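Local coordinates for protein cytochrome c (Chlorobaculum tepidum, PDB 3A9F) that probably carries electrons within the photosynthetic reaction centre of a green sulfur bacterium, using the single heme c bound to its C-terminal domain, at residues A23-F27 against D28-K32. Sequence-based numbering, arbitrary orientation.
Sequences AGFDF and DAAKK
D26 caps the N-terminus of helix 27-37: its OD1 accepts the backbone N of A29 at 3.0 Å, in a nearly straight bond of 169°. The side chain reaches forward because CG lies anti to the backbone N (chi1 -173°), and the N-H comes from above the carboxylate plane, 66° out of it, while CG rests 3.6 Å from the CB of A29. Aspartate suits an N-cap, its short chain bringing an oxygen to an amide that has no carbonyl from a preceding turn to bind; its negative charge probably also interacts favourably with the positive end of the helix dipole. The main chain then takes over with regular i to i+4 helical bonds: D26 O accepts A30 N, and F27 O accepts K31 N at 2.9 Å. D28 adds a second acidic group in the first turn, its OD2 4.6 Å from D26 OD1; their mutual repulsion is probably eased by the same helix end.

On the apolar side, F25 carries its ring forward to the first turn of the helix, CG again anti to the backbone N, and sets CZ 3.5 Å from the methyl of A30, approached obliquely. The small methyl of A30 leaves room for this ring beside the helix. The F27 ring stands across that of F25 in a T-shaped arrangement: the F25 edge, through CD2, points at the middle of the F27 face, 3.3 Å above its plane.

The side chain of A30 is about 12 Å from the bound heme c. Both rings and A30 face helix 78-91: F25 packs on I86, A30 on T83, and F27 on E90, with K91 making a cation-pi contact to F27, so the loop end and the first turn of helix 27-37 both pack against helix 78-91.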
ATOM      1  N   ALA A  23      10.180  11.890   8.306  1.00 17.62           N
ATOM      2  CA  ALA A  23       9.840  12.416   9.621  1.00 18.89           C
ATOM      3  C   ALA A  23       8.660  13.351   9.464  1.00 20.65           C
ATOM      4  O   ALA A  23       8.674  14.238   8.604  1.00 23.54           O
ATOM      5  CB  ALA A  23      11.024  13.167  10.231  1.00 18.78           C
ATOM      6  N   GLY A  24       7.637  13.144  10.287  1.00 22.15           N
ATOM      7  CA  GLY A  24       6.449  13.977  10.203  1.00 23.68           C
ATOM      8  C   GLY A  24       5.401  13.544   9.182  1.00 23.46           C
ATOM      9  O   GLY A  24       4.423  14.266   8.942  1.00 25.48           O
ATOM     10  N   PHE A  25       5.588  12.376   8.569  1.00 21.66           N
ATOM     11  CA  PHE A  25       4.632  11.825   7.600  1.00 20.80           C
ATOM     12  C   PHE A  25       3.220  11.862   8.152  1.00 20.95           C
ATOM     13  O   PHE A  25       2.986  11.503   9.314  1.00 21.66           O
ATOM     14  CB  PHE A  25       5.060  10.390   7.299  1.00 19.82           C
ATOM     15  CG  PHE A  25       4.223   9.671   6.253  1.00 18.92           C
ATOM     16  CD1 PHE A  25       4.401   9.895   4.892  1.00 20.59           C
ATOM     17  CD2 PHE A  25       3.312   8.702   6.644  1.00 19.32           C
ATOM     18  CE1 PHE A  25       3.615   9.189   3.959  1.00 21.35           C
ATOM     19  CE2 PHE A  25       2.567   7.991   5.717  1.00 21.09           C
ATOM     20  CZ  PHE A  25       2.732   8.237   4.385  1.00 21.87           C
ATOM     21  N   ASP A  26       2.272  12.258   7.302  1.00 20.58           N
ATOM     22  CA  ASP A  26       0.869  12.339   7.695  1.00 21.14           C
ATOM     23  C   ASP A  26       0.218  10.981   7.440  1.00 20.34           C
ATOM     24  O   ASP A  26      -0.284  10.679   6.344  1.00 19.87           O
ATOM     25  CB  ASP A  26       0.152  13.461   6.944  1.00 22.11           C
ATOM     26  CG  ASP A  26      -1.270  13.687   7.435  1.00 24.41           C
ATOM     27  OD1 ASP A  26      -1.833  12.808   8.120  1.00 25.19           O
ATOM     28  OD2 ASP A  26      -1.825  14.769   7.125  1.00 29.48           O
ATOM     29  N   PHE A  27       0.215  10.152   8.473  1.00 20.72           N
ATOM     30  CA  PHE A  27      -0.367   8.823   8.360  1.00 21.43           C
ATOM     31  C   PHE A  27      -1.880   8.848   8.178  1.00 21.16           C
ATOM     32  O   PHE A  27      -2.448   7.951   7.546  1.00 21.24           O
ATOM     33  CB  PHE A  27       0.012   7.965   9.564  1.00 21.97           C
ATOM     34  CG  PHE A  27       1.454   7.547   9.566  1.00 23.49           C
ATOM     35  CD1 PHE A  27       1.877   6.437   8.833  1.00 24.20           C
ATOM     36  CD2 PHE A  27       2.391   8.259  10.319  1.00 23.53           C
ATOM     37  CE1 PHE A  27       3.225   6.049   8.832  1.00 24.26           C
ATOM     38  CE2 PHE A  27       3.747   7.885  10.320  1.00 24.22           C
ATOM     39  CZ  PHE A  27       4.160   6.777   9.583  1.00 24.84           C
ATOM     40  N   ASP A  28      -2.543   9.868   8.723  1.00 21.97           N
ATOM     41  CA  ASP A  28      -4.005   9.955   8.598  1.00 23.10           C
ATOM     42  C   ASP A  28      -4.402  10.178   7.151  1.00 21.46           C
ATOM     43  O   ASP A  28      -5.325   9.516   6.636  1.00 21.26           O
ATOM     44  CB  ASP A  28      -4.572  11.071   9.487  1.00 24.82           C
ATOM     45  CG  ASP A  28      -4.430  10.775  10.979  1.00 29.59           C
ATOM     46  OD1 ASP A  28      -4.383   9.585  11.379  1.00 33.29           O
ATOM     47  OD2 ASP A  28      -4.375  11.751  11.760  1.00 36.53           O
ATOM     48  N   ALA A  29      -3.707  11.094   6.481  1.00 20.90           N
ATOM     49  CA  ALA A  29      -3.954  11.366   5.069  1.00 19.95           C
ATOM     50  C   ALA A  29      -3.588  10.143   4.235  1.00 18.08           C
ATOM     51  O   ALA A  29      -4.288   9.810   3.273  1.00 18.22           O
ATOM     52  CB  ALA A  29      -3.163  12.585   4.612  1.00 20.58           C
ATOM     53  N   ALA A  30      -2.515   9.452   4.612  1.00 18.01           N
ATOM     54  CA  ALA A  30      -2.100   8.249   3.883  1.00 16.94           C
ATOM     55  C   ALA A  30      -3.163   7.168   3.959  1.00 17.02           C
ATOM     56  O   ALA A  30      -3.474   6.538   2.953  1.00 16.67           O
ATOM     57  CB  ALA A  30      -0.780   7.727   4.417  1.00 17.67           C
ATOM     58  N   LYS A  31      -3.767   6.983   5.135  1.00 17.29           N
ATOM     59  CA  LYS A  31      -4.826   5.984   5.288  1.00 18.30           C
ATOM     60  C   LYS A  31      -6.004   6.303   4.376  1.00 17.39           C
ATOM     61  O   LYS A  31      -6.605   5.398   3.787  1.00 17.84           O
ATOM     62  CB  LYS A  31      -5.302   5.924   6.744  1.00 19.92           C
ATOM     63  CG  LYS A  31      -6.371   4.847   7.023  1.00 23.30           C
ATOM     64  CD  LYS A  31      -6.805   4.890   8.498  1.00 29.11           C
ATOM     65  CE  LYS A  31      -7.868   3.853   8.812  1.00 33.27           C
ATOM     66  NZ  LYS A  31      -9.183   4.237   8.232  1.00 37.29           N
ATOM     67  N   LYS A  32      -6.339   7.583   4.247  1.00 17.32           N
ATOM     68  CA  LYS A  32      -7.432   7.975   3.366  1.00 16.93           C
ATOM     69  C   LYS A  32      -7.119   7.595   1.926  1.00 16.50           C
ATOM     70  O   LYS A  32      -8.002   7.100   1.215  1.00 16.84           O
ATOM     71  CB  LYS A  32      -7.710   9.470   3.496  1.00 17.78           C
ATOM     72  CG  LYS A  32      -8.321   9.821   4.831  1.00 20.11           C
ATOM     73  CD  LYS A  32      -8.578  11.305   4.960  1.00 23.73           C
ATOM     74  CE  LYS A  32      -9.134  11.628   6.358  1.00 28.26           C
ATOM     75  NZ  LYS A  32      -9.367  13.074   6.537  1.00 32.94           N
TER